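Local coordinates for protein GH26C (Muricauda sp. MAR_2010_75, PDB 6Q78) that probably hydrolyses beta-1,4-mannosidic linkages in mannans, as an endo-mannanase of glycoside hydrolase family 26 with a TIM-barrel fold, at residues A[144-147]-A[148-152]; A[401-404]-A[405-409]; A[97-100]-A[101-105]. All blocks are in the same frame, centred on the assembly; numbering follows the deposited sequence.

Contact 1. Residues A[144-147]-A[148-152]; sequences VLRA and FDMGL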
ATOM      1  N   VAL A 144       8.246   7.484   8.988  1.00  6.50           N
ATOM      2  CA  VAL A 144       7.334   6.464   9.508  1.00  6.37           C
ATOM      3  C   VAL A 144       7.089   6.661  11.007  1.00  7.65           C
ATOM      4  O   VAL A 144       5.946   6.522  11.486  1.00  7.87           O
ATOM      5  CB  VAL A 144       7.901   5.071   9.175  1.00  6.69           C
ATOM      6  CG1 VAL A 144       7.215   3.935   9.989  1.00  8.63           C
ATOM      7  CG2 VAL A 144       7.708   4.802   7.675  1.00  8.24           C
ATOM      8  N   LEU A 145       8.152   6.952  11.769  1.00  6.97           N
ATOM      9  CA  LEU A 145       7.968   7.183  13.199  1.00  7.36           C
ATOM     10  C   LEU A 145       7.154   8.439  13.441  1.00  7.53           C
ATOM     11  O   LEU A 145       6.286   8.452  14.342  1.00  9.06           O
ATOM     12  CB  LEU A 145       9.311   7.273  13.934  1.00  7.74           C
ATOM     13  CG  LEU A 145      10.201   6.035  13.865  1.00 12.99           C
ATOM     14  CD1 LEU A 145      11.529   6.338  14.612  1.00 13.06           C
ATOM     15  CD2 LEU A 145       9.502   4.847  14.509  1.00 19.02           C
ATOM     16  N   ARG A 146       7.406   9.505  12.658  1.00  7.56           N
ATOM     17  CA  ARG A 146       6.589  10.721  12.729  1.00  8.51           C
ATOM     18  C   ARG A 146       5.126  10.395  12.453  1.00  9.34           C
ATOM     19  O   ARG A 146       4.212  10.822  13.188  1.00  8.47           O
ATOM     20  CB  ARG A 146       7.099  11.715  11.679  1.00 11.30           C
ATOM     21  CG  ARG A 146       6.151  12.888  11.317  1.00 13.10           C
ATOM     22  CD  ARG A 146       6.886  13.850  10.385  1.00 17.61           C
ATOM     23  NE  ARG A 146       6.054  14.886   9.801  1.00 20.51           N
ATOM     24  CZ  ARG A 146       6.479  15.710   8.851  1.00 20.60           C
ATOM     25  NH1 ARG A 146       7.715  15.586   8.373  1.00 22.85           N
ATOM     26  NH2 ARG A 146       5.668  16.645   8.367  1.00 30.00           N
ATOM     27  N   ALA A 147       4.878   9.614  11.396  1.00  7.36           N
ATOM     28  CA  ALA A 147       3.504   9.243  11.072  1.00  6.97           C
ATOM     29  C   ALA A 147       2.855   8.487  12.227  1.00  7.10           C
ATOM     30  O   ALA A 147       1.722   8.800  12.632  1.00  7.87           O
ATOM     31  CB  ALA A 147       3.476   8.397   9.785  1.00  9.33           C
ATOM     32  N   PHE A 148       3.551   7.479  12.775  1.00  7.08           N
ATOM     33  CA  PHE A 148       2.970   6.692  13.854  1.00  7.29           C
ATOM     34  C   PHE A 148       2.716   7.559  15.084  1.00  7.77           C
ATOM     35  O   PHE A 148       1.670   7.433  15.738  1.00  9.79           O
ATOM     36  CB  PHE A 148       3.915   5.538  14.204  1.00  7.28           C
ATOM     37  CG  PHE A 148       3.442   4.698  15.343  1.00  7.60           C
ATOM     38  CD1 PHE A 148       2.377   3.827  15.175  1.00  8.65           C
ATOM     39  CD2 PHE A 148       4.048   4.801  16.581  1.00  9.45           C
ATOM     40  CE1 PHE A 148       1.942   3.043  16.221  1.00 10.41           C
ATOM     41  CE2 PHE A 148       3.621   4.020  17.652  1.00 12.26           C
ATOM     42  CZ  PHE A 148       2.563   3.127  17.449  1.00 11.42           C
ATOM     43  N   ASP A 149       3.668   8.448  15.427  1.00  7.99           N
ATOM     44  CA  ASP A 149       3.452   9.315  16.598  1.00  8.52           C
ATOM     45  C   ASP A 149       2.220  10.192  16.431  1.00  8.63           C
ATOM     46  O   ASP A 149       1.601  10.579  17.430  1.00 10.23           O
ATOM     47  CB  ASP A 149       4.670  10.210  16.845  1.00  9.78           C
ATOM     48  CG  ASP A 149       5.863   9.480  17.459  1.00 17.61           C
ATOM     49  OD1 ASP A 149       5.719   8.304  17.868  1.00 13.78           O
ATOM     50  OD2 ASP A 149       6.955  10.129  17.545  1.00 14.38           O
ATOM     51  N   MET A 150       1.861  10.549  15.198  1.00  8.31           N
ATOM     52  CA  MET A 150       0.673  11.354  14.920  1.00  8.46           C
ATOM     53  C   MET A 150      -0.579  10.499  14.741  1.00  8.35           C
ATOM     54  O   MET A 150      -1.690  11.060  14.596  1.00  8.55           O
ATOM     55  CB  MET A 150       0.922  12.225  13.670  1.00  8.30           C
ATOM     56  CG  MET A 150       2.034  13.232  13.927  1.00 10.87           C
ATOM     57  SD  MET A 150       2.183  14.474  12.617  1.00 15.28           S
ATOM     58  CE  MET A 150       2.451  13.423  11.231  1.00 15.27           C
ATOM     59  N   GLY A 151      -0.422   9.171  14.765  1.00  8.11           N
ATOM     60  CA  GLY A 151      -1.535   8.250  14.637  1.00  8.07           C
ATOM     61  C   GLY A 151      -1.833   7.762  13.240  1.00  7.67           C
ATOM     62  O   GLY A 151      -2.814   7.027  13.055  1.00  8.97           O
ATOM     63  N   LEU A 152      -1.064   8.184  12.246  1.00  7.89           N
ATOM     64  CA  LEU A 152      -1.305   7.745  10.881  1.00  8.31           C
ATOM     65  C   LEU A 152      -1.031   6.261  10.743  1.00  6.83           C
ATOM     66  O   LEU A 152      -0.306   5.659  11.538  1.00  7.39           O
ATOM     67  CB  LEU A 152      -0.386   8.465   9.895  1.00  9.23           C
ATOM     68  CG  LEU A 152      -0.732   9.902   9.478  1.00  9.52           C
ATOM     69  CD1 LEU A 152      -0.793  10.870  10.636  1.00 11.00           C
ATOM     70  CD2 LEU A 152       0.258  10.360   8.430  1.00  6.96           C
TER
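Val144 O accepts from Phe148 N at 2.9 Å, a regular bond of helix 132-150. The Val144 side chain turns to the barrel, touching Ser115 and Phe156 of the two flanking strands. One residue on, Leu145 O receives Asp149 N at 2.8 Å. The Asp149 carboxylate passes beside the same oxygen without bonding to it; its OD2 is paired instead with Ser213 OG. Arg146 O takes Met150 N at 3.1 Å. Alongside, the extended Arg146 chain and the Met150 chain run the same way, and the thioether methyl CE of Met150 comes to 3.7 Å from Arg146 CG. The bend about the last Met150 torsion (chi3 -58°) folds CE back to this position, at the guanidinium edge near its plane, while the guanidinium makes a cation-pi contact with Phe89. The helix then ends in a Schellman motif: Gly151, with phi 93°, is the first residue to leave helical geometry, and Gly151 N bonds to Phe148 O. A CB at these backbone angles would be jammed against the preceding carbonyl oxygen. The motif closes at Ala147, whose O accepts from Leu152 N at 2.9 Å, with the donor 38° out of the carbonyl plane; Met150 N adds a weak bond to the same oxygen. Beside this bond, Ala147 CB meets Leu152 CB at 3.9 Å, an apolar contact across the motif that turns the chain from the helix toward strand 153-157 of the beta-alpha-beta unit. Ala147 CB also touches Leu113 and Asn154.

Contact 2. Residues A[401-404]-A[405-409]; sequences EVIL and ADDLP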
ATOM      1  N   GLU A 401     -17.306  10.564   4.665  1.00 13.76           N
ATOM      2  CA  GLU A 401     -16.591   9.294   4.569  1.00 12.45           C
ATOM      3  C   GLU A 401     -15.076   9.464   4.666  1.00 12.22           C
ATOM      4  O   GLU A 401     -14.382   8.514   5.037  1.00 14.19           O
ATOM      5  CB  GLU A 401     -16.925   8.612   3.240  1.00 18.47           C
ATOM      6  CG  GLU A 401     -18.378   8.046   3.120  1.00 25.56           C
ATOM      7  CD  GLU A 401     -19.489   9.105   3.042  0.38 18.71           C
ATOM      8  OE1 GLU A 401     -19.211  10.244   2.628  1.00 23.15           O
ATOM      9  OE2 GLU A 401     -20.670   8.799   3.397  0.47 18.96           O
ATOM     10  N   VAL A 402     -14.537  10.616   4.276  1.00 12.11           N
ATOM     11  CA  VAL A 402     -13.077  10.756   4.143  1.00 11.36           C
ATOM     12  C   VAL A 402     -12.441  11.051   5.499  1.00 11.29           C
ATOM     13  O   VAL A 402     -12.845  11.991   6.202  1.00 13.32           O
ATOM     14  CB  VAL A 402     -12.715  11.853   3.124  1.00 12.06           C
ATOM     15  CG1 VAL A 402     -11.242  12.232   3.225  1.00 13.46           C
ATOM     16  CG2 VAL A 402     -13.062  11.425   1.704  1.00 13.55           C
ATOM     17  N   ILE A 403     -11.401  10.289   5.839  1.00 10.69           N
ATOM     18  CA  ILE A 403     -10.639  10.474   7.085  1.00 10.05           C
ATOM     19  C   ILE A 403      -9.213  10.898   6.731  1.00  9.04           C
ATOM     20  O   ILE A 403      -8.470  10.128   6.114  1.00 10.44           O
ATOM     21  CB  ILE A 403     -10.637   9.178   7.920  1.00 12.08           C
ATOM     22  CG1 ILE A 403     -12.079   8.793   8.264  1.00 15.66           C
ATOM     23  CG2 ILE A 403      -9.785   9.269   9.185  1.00 12.26           C
ATOM     24  CD1 ILE A 403     -12.174   7.454   8.964  1.00 25.51           C
ATOM     25  N   LEU A 404      -8.819  12.112   7.150  1.00  9.20           N
ATOM     26  CA  LEU A 404      -7.438  12.596   7.113  1.00  9.83           C
ATOM     27  C   LEU A 404      -6.873  12.566   8.538  1.00  8.82           C
ATOM     28  O   LEU A 404      -7.548  12.135   9.470  1.00  9.84           O
ATOM     29  CB  LEU A 404      -7.387  14.002   6.515  1.00  9.42           C
ATOM     30  CG  LEU A 404      -7.885  14.134   5.073  1.00 10.10           C
ATOM     31  CD1 LEU A 404      -7.844  15.594   4.592  1.00 12.80           C
ATOM     32  CD2 LEU A 404      -7.083  13.252   4.126  1.00 11.60           C
ATOM     33  N   ALA A 405      -5.646  13.071   8.726  1.00  8.64           N
ATOM     34  CA  ALA A 405      -5.037  13.004  10.054  1.00  8.70           C
ATOM     35  C   ALA A 405      -5.912  13.646  11.121  1.00  9.28           C
ATOM     36  O   ALA A 405      -6.065  13.099  12.212  1.00 10.39           O
ATOM     37  CB  ALA A 405      -3.649  13.661  10.065  1.00 10.02           C
ATOM     38  N   ASP A 406      -6.531  14.786  10.821  1.00  9.69           N
ATOM     39  CA  ASP A 406      -7.244  15.500  11.876  1.00 10.33           C
ATOM     40  C   ASP A 406      -8.407  14.692  12.412  1.00 14.24           C
ATOM     41  O   ASP A 406      -8.695  14.771  13.617  1.00 19.03           O
ATOM     42  CB  ASP A 406      -7.635  16.906  11.428  1.00 12.51           C
ATOM     43  CG  ASP A 406      -6.450  17.878  11.435  1.00 15.50           C
ATOM     44  OD1 ASP A 406      -5.361  17.523  11.930  1.00 17.33           O
ATOM     45  OD2 ASP A 406      -6.585  19.010  10.916  1.00 19.30           O
ATOM     46  N   ASP A 407      -9.037  13.852  11.583  1.00 10.44           N
ATOM     47  CA  ASP A 407     -10.168  13.078  12.086  1.00 12.21           C
ATOM     48  C   ASP A 407      -9.868  11.590  12.262  1.00 10.94           C
ATOM     49  O   ASP A 407     -10.792  10.775  12.383  1.00 13.05           O
ATOM     50  CB  ASP A 407     -11.469  13.361  11.330  1.00 15.78           C
ATOM     51  CG  ASP A 407     -11.346  13.216   9.842  0.65 15.12           C
ATOM     52  OD1 ASP A 407     -10.264  13.495   9.297  1.00 19.71           O
ATOM     53  OD2 ASP A 407     -12.390  12.910   9.213  0.71 17.96           O
ATOM     54  N   LEU A 408      -8.592  11.225  12.367  1.00  9.89           N
ATOM     55  CA  LEU A 408      -8.279   9.823  12.585  1.00 11.38           C
ATOM     56  C   LEU A 408      -8.814   9.355  13.938  1.00 10.16           C
ATOM     57  O   LEU A 408      -8.628  10.045  14.950  1.00 11.61           O
ATOM     58  CB  LEU A 408      -6.770   9.623  12.607  1.00  9.59           C
ATOM     59  CG  LEU A 408      -6.048   9.484  11.277  1.00  9.73           C
ATOM     60  CD1 LEU A 408      -4.552   9.713  11.517  1.00 10.73           C
ATOM     61  CD2 LEU A 408      -6.321   8.109  10.612  1.00  9.91           C
ATOM     62  N   PRO A 409      -9.426   8.167  14.002  1.00 10.28           N
ATOM     63  CA  PRO A 409      -9.612   7.484  15.290  1.00 12.16           C
ATOM     64  C   PRO A 409      -8.263   7.151  15.907  1.00 12.08           C
ATOM     65  O   PRO A 409      -7.216   7.245  15.259  1.00 12.08           O
ATOM     66  CB  PRO A 409     -10.295   6.169  14.892  1.00 18.21           C
ATOM     67  CG  PRO A 409     -10.753   6.337  13.495  1.00 15.14           C
ATOM     68  CD  PRO A 409      -9.823   7.314  12.867  1.00 11.28           C
TER
HETATM   69  O   HOH W   1     -11.338  14.263   7.005  1.00 22.13           O
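Leu404 N donates to Asp407 OD1 at 2.9 Å, so the carboxylate reaches back over three residues to hold the backbone at the end of strand 402-403. The bond is bent, 142° at the hydrogen, and the donor meets OD1 on its syn side, 34° out of the carboxylate plane. Asp407 can do this because its CG lies between its own backbone N and carbonyl carbon (chi1 53°), which swings the carboxylate toward the strand. The return bond, from Asp407 N to Leu404 O, is weak at 3.1 Å. Inside the turn, Leu408 N is satisfied by Ala405 O, and Asp406 N is bonded to Ser108 OG.

A water fills out the polar side: Val402 O lies 2.8 Å from its oxygen and Asp407 OD1 2.6 Å, each as an acceptor, although more acceptors lie within its reach than it has protons. Val402 O and Asp407 OD2, by contrast, are two acceptors; the water can offer the carbonyl a proton, which the carboxylate cannot. Away from the carboxylate, Ile403 makes the apolar half of the contact, its CG2 lying 3.9 Å from Leu408 CD2 and 4.2 Å from Pro409 CD.

This is the exit from a short strand at the margin of the barrel. Ile403 forms backbone hydrogen bonds with Phe81 and Val83 of the parallel strand 81-86, and Ala405 forms one with Asp109. Val402 packs on Phe396 and Val397, and Leu404 on Val397, so helix 390-397 covers one face, while Leu408 reaches Ile82 of strand 81-86.

Contact 3. Residues A[97-100]-A[101-105]; sequences AGDS and DIKKM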
ATOM      1  N   ALA A  97       9.351  21.828  -0.186  1.00 16.76           N
ATOM      2  CA  ALA A  97       9.354  21.010   1.015  1.00 15.93           C
ATOM      3  C   ALA A  97       8.874  21.815   2.208  1.00 20.96           C
ATOM      4  O   ALA A  97       8.908  23.048   2.216  1.00 24.41           O
ATOM      5  CB  ALA A  97      10.759  20.509   1.327  1.00 17.19           C
ATOM      6  N   GLY A  98       8.483  21.090   3.245  1.00 16.79           N
ATOM      7  CA  GLY A  98       7.865  21.669   4.423  1.00 18.53           C
ATOM      8  C   GLY A  98       6.706  20.772   4.808  1.00 14.85           C
ATOM      9  O   GLY A  98       6.897  19.574   4.994  1.00 15.81           O
ATOM     10  N   ASP A  99       5.513  21.331   4.944  1.00 12.97           N
ATOM     11  CA  ASP A  99       4.341  20.500   5.210  1.00 12.95           C
ATOM     12  C   ASP A  99       4.063  19.570   4.026  1.00 10.90           C
ATOM     13  O   ASP A  99       4.358  19.902   2.872  1.00 11.24           O
ATOM     14  CB  ASP A  99       3.122  21.403   5.406  1.00 10.84           C
ATOM     15  CG  ASP A  99       3.163  22.180   6.710  1.00 18.05           C
ATOM     16  OD1 ASP A  99       3.913  21.771   7.629  1.00 24.67           O
ATOM     17  OD2 ASP A  99       2.437  23.187   6.808  1.00 20.60           O
ATOM     18  N   SER A 100       3.456  18.405   4.305  1.00  8.61           N
ATOM     19  CA  SER A 100       2.968  17.545   3.233  1.00  8.35           C
ATOM     20  C   SER A 100       2.071  18.348   2.298  1.00  8.78           C
ATOM     21  O   SER A 100       1.390  19.300   2.716  1.00  9.17           O
ATOM     22  CB  SER A 100       2.157  16.380   3.838  1.00  9.16           C
ATOM     23  OG  SER A 100       0.914  16.805   4.413  1.00  8.35           O
ATOM     24  N   ASP A 101       2.064  17.978   1.007  1.00  9.62           N
ATOM     25  CA  ASP A 101       1.184  18.689   0.086  1.00  9.26           C
ATOM     26  C   ASP A 101      -0.269  18.598   0.527  1.00 10.59           C
ATOM     27  O   ASP A 101      -1.015  19.566   0.385  1.00  9.73           O
ATOM     28  CB  ASP A 101       1.337  18.177  -1.348  1.00  9.31           C
ATOM     29  CG  ASP A 101       2.632  18.612  -1.999  1.00 10.84           C
ATOM     30  OD1 ASP A 101       3.322  19.501  -1.454  1.00 12.01           O
ATOM     31  OD2 ASP A 101       2.958  18.096  -3.097  1.00  9.65           O
ATOM     32  N   ILE A 102      -0.707  17.455   1.067  1.00  9.80           N
ATOM     33  CA  ILE A 102      -2.098  17.373   1.498  1.00  8.82           C
ATOM     34  C   ILE A 102      -2.378  18.365   2.618  1.00  9.11           C
ATOM     35  O   ILE A 102      -3.466  18.947   2.666  1.00  9.48           O
ATOM     36  CB  ILE A 102      -2.489  15.920   1.825  1.00  8.54           C
ATOM     37  CG1 ILE A 102      -2.748  15.187   0.503  1.00  8.38           C
ATOM     38  CG2 ILE A 102      -3.750  15.824   2.696  1.00  8.93           C
ATOM     39  CD1 ILE A 102      -2.959  13.677   0.673  1.00 11.21           C
ATOM     40  N   LYS A 103      -1.403  18.612   3.501  1.00  9.03           N
ATOM     41  CA  LYS A 103      -1.602  19.640   4.535  1.00  9.42           C
ATOM     42  C   LYS A 103      -1.523  21.055   3.961  1.00 10.07           C
ATOM     43  O   LYS A 103      -2.282  21.938   4.382  1.00 10.54           O
ATOM     44  CB  LYS A 103      -0.582  19.462   5.660  1.00  9.22           C
ATOM     45  CG  LYS A 103      -0.731  20.493   6.789  1.00 11.71           C
ATOM     46  CD  LYS A 103       0.169  20.109   7.949  1.00 11.63           C
ATOM     47  CE  LYS A 103       0.393  21.284   8.856  1.00 20.27           C
ATOM     48  NZ  LYS A 103      -0.837  21.635   9.563  1.00 29.06           N
ATOM     49  N   LYS A 104      -0.635  21.301   2.983  1.00 10.18           N
ATOM     50  CA  LYS A 104      -0.667  22.605   2.311  1.00 10.90           C
ATOM     51  C   LYS A 104      -2.049  22.884   1.746  1.00 11.50           C
ATOM     52  O   LYS A 104      -2.517  24.030   1.750  1.00 11.89           O
ATOM     53  CB  LYS A 104       0.339  22.663   1.148  1.00 11.03           C
ATOM     54  CG  LYS A 104       1.843  22.481   1.489  1.00 10.83           C
ATOM     55  CD  LYS A 104       2.664  22.713   0.218  1.00 11.41           C
ATOM     56  CE  LYS A 104       4.152  22.578   0.419  1.00 11.06           C
ATOM     57  NZ  LYS A 104       4.585  21.138   0.479  1.00 12.27           N
ATOM     58  N   MET A 105      -2.685  21.856   1.189  1.00 11.55           N
ATOM     59  CA  MET A 105      -3.954  21.984   0.484  1.00 11.16           C
ATOM     60  C   MET A 105      -5.127  22.086   1.447  1.00 11.24           C
ATOM     61  O   MET A 105      -5.965  22.998   1.317  1.00 13.77           O
ATOM     62  CB  MET A 105      -4.117  20.734  -0.406  1.00 10.74           C
ATOM     63  CG  MET A 105      -5.354  20.745  -1.330  1.00 11.10           C
ATOM     64  SD  MET A 105      -5.324  22.104  -2.560  1.00 13.78           S
ATOM     65  CE  MET A 105      -6.658  23.172  -1.944  1.00 12.63           C
TER
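Lys104 NZ is gripped by several oxygens. It donates to Asp99 O at 2.7 Å, with a C=O...N angle of 166° that puts the ammonium nearly along the C=O axis, and it forms a salt bridge with Asp101 OD1 at 2.8 Å. Asn96 O, earlier in the same loop, takes a further hydrogen bond. The chain reaches them by running extended from CB to CE and then bending at its last torsion (chi4 78°), which turns NZ toward the loop carbonyls. Replacing Lys104 by a leucine would probably strip the Asp99 and Asn96 carbonyls of their shared donor and leave the Asp101 carboxylate without its lysine counter-charge.

The first helical turn starts at Ser100, the N-cap. Its OG accepts from Lys103 N at 3.1 Å, and the same hydroxyl is hydrogen-bonded to Asp109 OD1. With OG set between the backbone N and the carbonyl carbon (chi1 69°), the hydroxyl faces the first turn, where it caps Lys103 N. Ser100 O, in turn, accepts from Lys104 N at 2.9 Å, a nearly straight bond.

Asp99 and Lys103 cross at a slant: Asp99 OD2 meets Lys103 CE at 3.5 Å, whereas Lys103 NZ stays 4.6 Å from Asp99 OD2, beyond a salt bridge, and makes a weak bond to Gly107 O.

The capped turn is the start of helix 101-106, which follows the loop leaving strand 81-86. Asp101 OD2 ties it to Tyr93 N and Asn375 ND2, and Met105 rests on Ala390, Phe393 and Met394 of helix 390-397.

From the N terminus, contact 3 comes first, where the loop leaving strand 81-86 enters helix 101-106. Contact 1 follows at the other kind of helix end, where helix 132-150 hands the chain over to strand 153-157. Contact 2 lies far along the chain, rounding off the short strand 402-403, which pairs in parallel with strand 81-86. The three run in series, none nested in or crossing another. Contacts 1 and 2 touch directly: Leu408 CD1 packs 3.5 Å from Gly151 O, and Ala405 CB approaches Leu152 CD1. Contact 3 touches neither, but Asp109 bonds both the Ser100 hydroxyl and the Ala405 backbone, linking it to contact 2.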